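Local structure of protein BA42 (Bizionia argentinensis, 4OA3) at residues G84-T97 with G117-F129. The protein is of unknown function but binds calcium ions and consists of a stand-alone TPM domain. Residues are numbered along the deposited sequence; the frame is centred on the assembly and turned at random.
Sequences GINDVVSDDFWDTT and GIEKAGMALAKYF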
loop_
_atom_site.group_PDB
_atom_site.type_symbol
_atom_site.label_atom_id
_atom_site.label_comp_id
_atom_site.label_asym_id
_atom_site.label_seq_id
_atom_site.Cartn_x
_atom_site.Cartn_y
_atom_site.Cartn_z
ATOM N N GLY A 84 14.565 -1.283 -2.062
ATOM C CA GLY A 84 14.954 -2.255 -1.048
ATOM C C GLY A 84 14.153 -3.527 -1.166
ATOM O O GLY A 84 14.679 -4.639 -1.000
ATOM N N ILE A 85 12.866 -3.396 -1.495
ATOM C CA ILE A 85 12.009 -4.538 -1.713
ATOM C C ILE A 85 12.383 -5.227 -3.012
ATOM O O ILE A 85 12.593 -6.437 -3.052
ATOM C CB ILE A 85 10.514 -4.092 -1.708
ATOM C CG1 ILE A 85 10.137 -3.608 -0.284
ATOM C CG2 ILE A 85 9.591 -5.249 -2.153
ATOM C CD1 ILE A 85 8.929 -2.698 -0.211
ATOM N N ASN A 86 12.432 -4.470 -4.102
ATOM C CA ASN A 86 12.675 -5.079 -5.402
ATOM C C ASN A 86 14.034 -5.798 -5.496
ATOM O O ASN A 86 14.143 -6.777 -6.243
ATOM C CB ASN A 86 12.544 -4.028 -6.484
ATOM C CG ASN A 86 11.159 -3.419 -6.573
ATOM O OD1 ASN A 86 10.151 -4.056 -6.258
ATOM N ND2 ASN A 86 11.076 -2.163 -6.975
ATOM N N ASP A 87 15.042 -5.351 -4.737
ATOM C CA ASP A 87 16.379 -5.975 -4.757
ATOM C C ASP A 87 16.380 -7.379 -4.150
ATOM O O ASP A 87 17.317 -8.140 -4.416
ATOM C CB ASP A 87 17.390 -5.163 -3.929
ATOM C CG ASP A 87 17.910 -3.862 -4.527
ATOM O OD1 ASP A 87 17.741 -3.656 -5.754
ATOM O OD2 ASP A 87 18.568 -3.091 -3.785
ATOM N N VAL A 88 15.412 -7.711 -3.287
ATOM C CA VAL A 88 15.413 -9.014 -2.586
ATOM C C VAL A 88 14.265 -9.973 -2.844
ATOM O O VAL A 88 14.437 -11.168 -2.626
ATOM C CB VAL A 88 15.623 -8.817 -1.067
ATOM C CG1 VAL A 88 16.919 -8.075 -0.791
ATOM C CG2 VAL A 88 14.420 -8.125 -0.391
ATOM N N VAL A 89 13.092 -9.486 -3.214
ATOM C CA VAL A 89 11.929 -10.331 -3.389
ATOM C C VAL A 89 11.891 -11.019 -4.738
ATOM O O VAL A 89 12.478 -10.531 -5.700
ATOM C CB VAL A 89 10.604 -9.579 -3.100
ATOM C CG1 VAL A 89 10.627 -8.927 -1.720
ATOM C CG2 VAL A 89 10.240 -8.586 -4.198
ATOM N N SER A 90 11.131 -12.108 -4.818
ATOM C CA SER A 90 10.976 -12.837 -6.070
ATOM C C SER A 90 9.877 -12.204 -6.923
ATOM O O SER A 90 9.190 -11.268 -6.488
ATOM C CB SER A 90 10.748 -14.326 -5.805
ATOM O OG SER A 90 9.613 -14.582 -4.996
ATOM N N ASP A 91 9.702 -12.720 -8.137
ATOM C CA ASP A 91 8.768 -12.174 -9.127
ATOM C C ASP A 91 7.285 -12.281 -8.732
ATOM O O ASP A 91 6.480 -11.472 -9.188
ATOM C CB ASP A 91 8.989 -12.838 -10.515
ATOM C CG ASP A 91 10.431 -13.180 -10.881
ATOM O OD1 ASP A 91 11.361 -12.656 -10.212
ATOM O OD2 ASP A 91 10.627 -14.020 -11.792
ATOM N N ASP A 92 6.932 -13.246 -7.875
ATOM C CA ASP A 92 5.558 -13.454 -7.420
ATOM C C ASP A 92 5.256 -12.748 -6.069
ATOM O O ASP A 92 4.192 -12.971 -5.513
ATOM C CB ASP A 92 5.287 -14.977 -7.282
ATOM C CG ASP A 92 6.004 -15.695 -6.140
ATOM O OD1 ASP A 92 6.964 -15.118 -5.576
ATOM O OD2 ASP A 92 5.604 -16.837 -5.813
ATOM N N PHE A 93 6.177 -11.928 -5.548
ATOM C CA PHE A 93 6.060 -11.318 -4.224
ATOM C C PHE A 93 4.734 -10.672 -3.899
ATOM O O PHE A 93 4.184 -10.919 -2.820
ATOM C CB PHE A 93 7.190 -10.320 -4.031
ATOM C CG PHE A 93 7.230 -9.742 -2.634
ATOM C CD1 PHE A 93 7.531 -10.543 -1.541
ATOM C CD2 PHE A 93 6.882 -8.413 -2.404
ATOM C CE1 PHE A 93 7.502 -10.022 -0.243
ATOM C CE2 PHE A 93 6.896 -7.891 -1.116
ATOM C CZ PHE A 93 7.177 -8.702 -0.040
ATOM N N TRP A 94 4.212 -9.855 -4.818
ATOM C CA TRP A 94 2.964 -9.140 -4.564
ATOM C C TRP A 94 1.701 -9.865 -4.974
ATOM O O TRP A 94 0.624 -9.310 -4.812
ATOM C CB TRP A 94 2.988 -7.754 -5.233
ATOM C CG TRP A 94 3.983 -6.794 -4.663
ATOM C CD1 TRP A 94 5.010 -6.187 -5.317
ATOM C CD2 TRP A 94 4.049 -6.342 -3.303
ATOM N NE1 TRP A 94 5.664 -5.320 -4.470
ATOM C CE2 TRP A 94 5.081 -5.388 -3.232
ATOM C CE3 TRP A 94 3.305 -6.623 -2.149
ATOM C CZ2 TRP A 94 5.403 -4.732 -2.047
ATOM C CZ3 TRP A 94 3.587 -5.926 -0.991
ATOM C CH2 TRP A 94 4.645 -5.028 -0.936
ATOM N N ASP A 95 1.792 -11.133 -5.458
ATOM C CA ASP A 95 0.607 -11.789 -5.955
ATOM C C ASP A 95 -0.498 -11.988 -4.933
ATOM O O ASP A 95 -1.645 -11.734 -5.258
ATOM C CB ASP A 95 0.947 -13.144 -6.615
ATOM C CG ASP A 95 1.769 -13.069 -7.892
ATOM O OD1 ASP A 95 2.087 -11.941 -8.338
ATOM O OD2 ASP A 95 2.108 -14.146 -8.441
ATOM N N THR A 96 -0.165 -12.425 -3.726
ATOM C CA THR A 96 -1.184 -12.624 -2.703
ATOM C C THR A 96 -1.836 -11.307 -2.286
ATOM O O THR A 96 -3.036 -11.286 -2.008
ATOM C CB THR A 96 -0.646 -13.410 -1.509
ATOM O OG1 THR A 96 0.439 -12.765 -0.852
ATOM C CG2 THR A 96 -0.235 -14.824 -1.882
ATOM N N THR A 97 -1.072 -10.190 -2.286
ATOM C CA THR A 97 -1.621 -8.874 -1.939
ATOM C C THR A 97 -2.600 -8.424 -3.016
ATOM O O THR A 97 -3.715 -8.028 -2.723
ATOM C CB THR A 97 -0.472 -7.892 -1.741
ATOM O OG1 THR A 97 0.371 -8.330 -0.648
ATOM C CG2 THR A 97 -0.956 -6.469 -1.435
ATOM N N GLY A 117 -5.615 -6.199 1.560
ATOM C CA GLY A 117 -4.347 -6.021 0.890
ATOM C C GLY A 117 -3.277 -5.537 1.834
ATOM O O GLY A 117 -2.146 -5.999 1.778
ATOM N N ILE A 118 -3.624 -4.575 2.714
ATOM C CA ILE A 118 -2.665 -4.051 3.672
ATOM C C ILE A 118 -2.198 -5.181 4.593
ATOM O O ILE A 118 -0.997 -5.309 4.873
ATOM C CB ILE A 118 -3.284 -2.864 4.439
ATOM C CG1 ILE A 118 -3.425 -1.625 3.502
ATOM C CG2 ILE A 118 -2.474 -2.539 5.725
ATOM C CD1 ILE A 118 -4.394 -0.613 3.968
ATOM N N GLU A 119 -3.130 -5.980 5.084
ATOM C CA GLU A 119 -2.758 -7.085 5.963
ATOM C C GLU A 119 -1.819 -8.077 5.255
ATOM O O GLU A 119 -0.786 -8.473 5.799
ATOM C CB GLU A 119 -4.005 -7.813 6.459
ATOM C CG GLU A 119 -3.701 -8.977 7.393
ATOM C CD GLU A 119 -4.909 -9.738 7.899
ATOM O OE1 GLU A 119 -5.862 -9.943 7.111
ATOM O OE2 GLU A 119 -4.869 -10.193 9.063
ATOM N N LYS A 120 -2.145 -8.420 4.029
ATOM C CA LYS A 120 -1.322 -9.347 3.245
ATOM C C LYS A 120 0.061 -8.761 2.975
ATOM O O LYS A 120 1.079 -9.459 3.031
ATOM C CB LYS A 120 -2.022 -9.701 1.930
ATOM C CG LYS A 120 -3.128 -10.706 2.140
ATOM C CD LYS A 120 -2.607 -12.155 2.121
ATOM C CE LYS A 120 -3.651 -13.173 2.542
ATOM N NZ LYS A 120 -4.749 -13.308 1.547
ATOM N N ALA A 121 0.108 -7.453 2.650
ATOM C CA ALA A 121 1.367 -6.788 2.396
ATOM C C ALA A 121 2.276 -6.780 3.629
ATOM O O ALA A 121 3.484 -6.951 3.514
ATOM C CB ALA A 121 1.116 -5.367 1.884
ATOM N N GLY A 122 1.720 -6.529 4.833
ATOM C CA GLY A 122 2.537 -6.558 6.037
ATOM C C GLY A 122 3.156 -7.925 6.294
ATOM O O GLY A 122 4.331 -8.032 6.647
ATOM N N MET A 123 2.382 -8.970 6.041
ATOM C CA MET A 123 2.836 -10.370 6.206
ATOM C C MET A 123 3.878 -10.722 5.130
ATOM O O MET A 123 4.859 -11.402 5.426
ATOM C CB MET A 123 1.661 -11.354 6.078
ATOM C CG MET A 123 0.503 -11.140 7.019
ATOM S SD MET A 123 0.580 -12.154 8.484
ATOM C CE MET A 123 1.772 -11.171 9.409
ATOM N N ALA A 124 3.697 -10.239 3.895
ATOM C CA ALA A 124 4.699 -10.475 2.841
ATOM C C ALA A 124 5.991 -9.758 3.142
ATOM O O ALA A 124 7.079 -10.325 3.054
ATOM C CB ALA A 124 4.163 -9.990 1.505
ATOM N N LEU A 125 5.899 -8.485 3.519
ATOM C CA LEU A 125 7.081 -7.704 3.861
ATOM C C LEU A 125 7.803 -8.261 5.063
ATOM O O LEU A 125 9.036 -8.190 5.112
ATOM C CB LEU A 125 6.699 -6.246 4.117
ATOM C CG LEU A 125 6.288 -5.491 2.852
ATOM C CD1 LEU A 125 5.554 -4.201 3.245
ATOM C CD2 LEU A 125 7.493 -5.188 1.970
ATOM N N ALA A 126 7.051 -8.834 6.017
ATOM C CA ALA A 126 7.651 -9.405 7.236
ATOM C C ALA A 126 8.666 -10.499 6.923
ATOM O O ALA A 126 9.626 -10.658 7.674
ATOM C CB ALA A 126 6.566 -9.965 8.138
ATOM N N LYS A 127 8.483 -11.187 5.803
ATOM C CA LYS A 127 9.380 -12.261 5.398
ATOM C C LYS A 127 10.780 -11.758 5.191
ATOM O O LYS A 127 11.744 -12.414 5.576
ATOM C CB LYS A 127 8.850 -12.954 4.142
ATOM C CG LYS A 127 9.754 -14.042 3.620
ATOM C CD LYS A 127 9.014 -14.965 2.710
ATOM C CE LYS A 127 10.013 -15.859 1.996
ATOM N NZ LYS A 127 9.319 -16.977 1.300
ATOM N N TYR A 128 10.908 -10.577 4.568
ATOM C CA TYR A 128 12.190 -9.966 4.255
ATOM C C TYR A 128 12.615 -8.817 5.161
ATOM O O TYR A 128 13.793 -8.464 5.184
ATOM C CB TYR A 128 12.122 -9.437 2.815
ATOM C CG TYR A 128 11.911 -10.546 1.807
ATOM C CD1 TYR A 128 12.990 -11.205 1.238
ATOM C CD2 TYR A 128 10.637 -10.904 1.392
ATOM C CE1 TYR A 128 12.804 -12.260 0.351
ATOM C CE2 TYR A 128 10.434 -11.963 0.504
ATOM C CZ TYR A 128 11.527 -12.603 -0.054
ATOM O OH TYR A 128 11.372 -13.648 -0.935
ATOM N N PHE A 129 11.670 -8.213 5.883
ATOM C CA PHE A 129 11.895 -7.008 6.673
ATOM C C PHE A 129 11.208 -7.169 8.006
ATOM O O PHE A 129 10.119 -6.632 8.254
ATOM C CB PHE A 129 11.338 -5.772 5.919
ATOM C CG PHE A 129 12.046 -5.527 4.619
ATOM C CD1 PHE A 129 13.335 -5.019 4.602
ATOM C CD2 PHE A 129 11.450 -5.858 3.413
ATOM C CE1 PHE A 129 14.027 -4.880 3.403
ATOM C CE2 PHE A 129 12.135 -5.688 2.209
ATOM C CZ PHE A 129 13.420 -5.233 2.216
HETATM O O HOH W 1 13.552 -13.793 -3.416
HETATM O O HOH W 2 9.560 -13.375 -2.761
HETATM O O HOH W 3 -4.471 -13.598 -1.509
#
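Phe93 extends CG anti to its backbone N (chi1 -174°), and Tyr128 turns its CG anti to the carbonyl carbon (chi1 -63°); these settings bring the two side chains alongside each other, running opposite ways, their rings obliquely inclined at 75°. Phe93 CE1 lies 3.6 Å from Tyr128 CE2. Ala124 O meets the edge of the Phe93 ring, near its plane, 3.3 Å from Phe93 CE1, while Phe93 CZ rests on Ala124 CB. Val89 CG1 sits over one face of Tyr128, 3.9 Å from the ring centroid, in a CH-pi contact. The same methyl lies over the centre of one Phe93 face, so it fills the corner the two inclined rings make. A water accepts from Ser90 N and lies 2.6 Å from Tyr128 OH. With an alanine here instead of Tyr128, the Val89 methyl would probably lose one of its two ring partners, Phe93 CE1 its neighbour, and Ser90 N its water link. The edge of the Phe129 ring meets Gly84 O, 3.5 Å from Phe129 CZ. Leu125 CD2 meets Ile85 CD1 at 3.6 Å, the side chains crossing at about a right angle. The Trp94 ring presents its CZ3 edge to Ala121 CB. At the far end a water bridges Thr96 O and Lys120 NZ. The contact fastens the connection between helices 83-86 and 95-105 to the C-terminal half of helix 110-128. On the sheet side, Trp94 and Leu125 both touch Val66 of strand 65-71, and Trp94 and Thr97 touch Ile79 of strand 76-81.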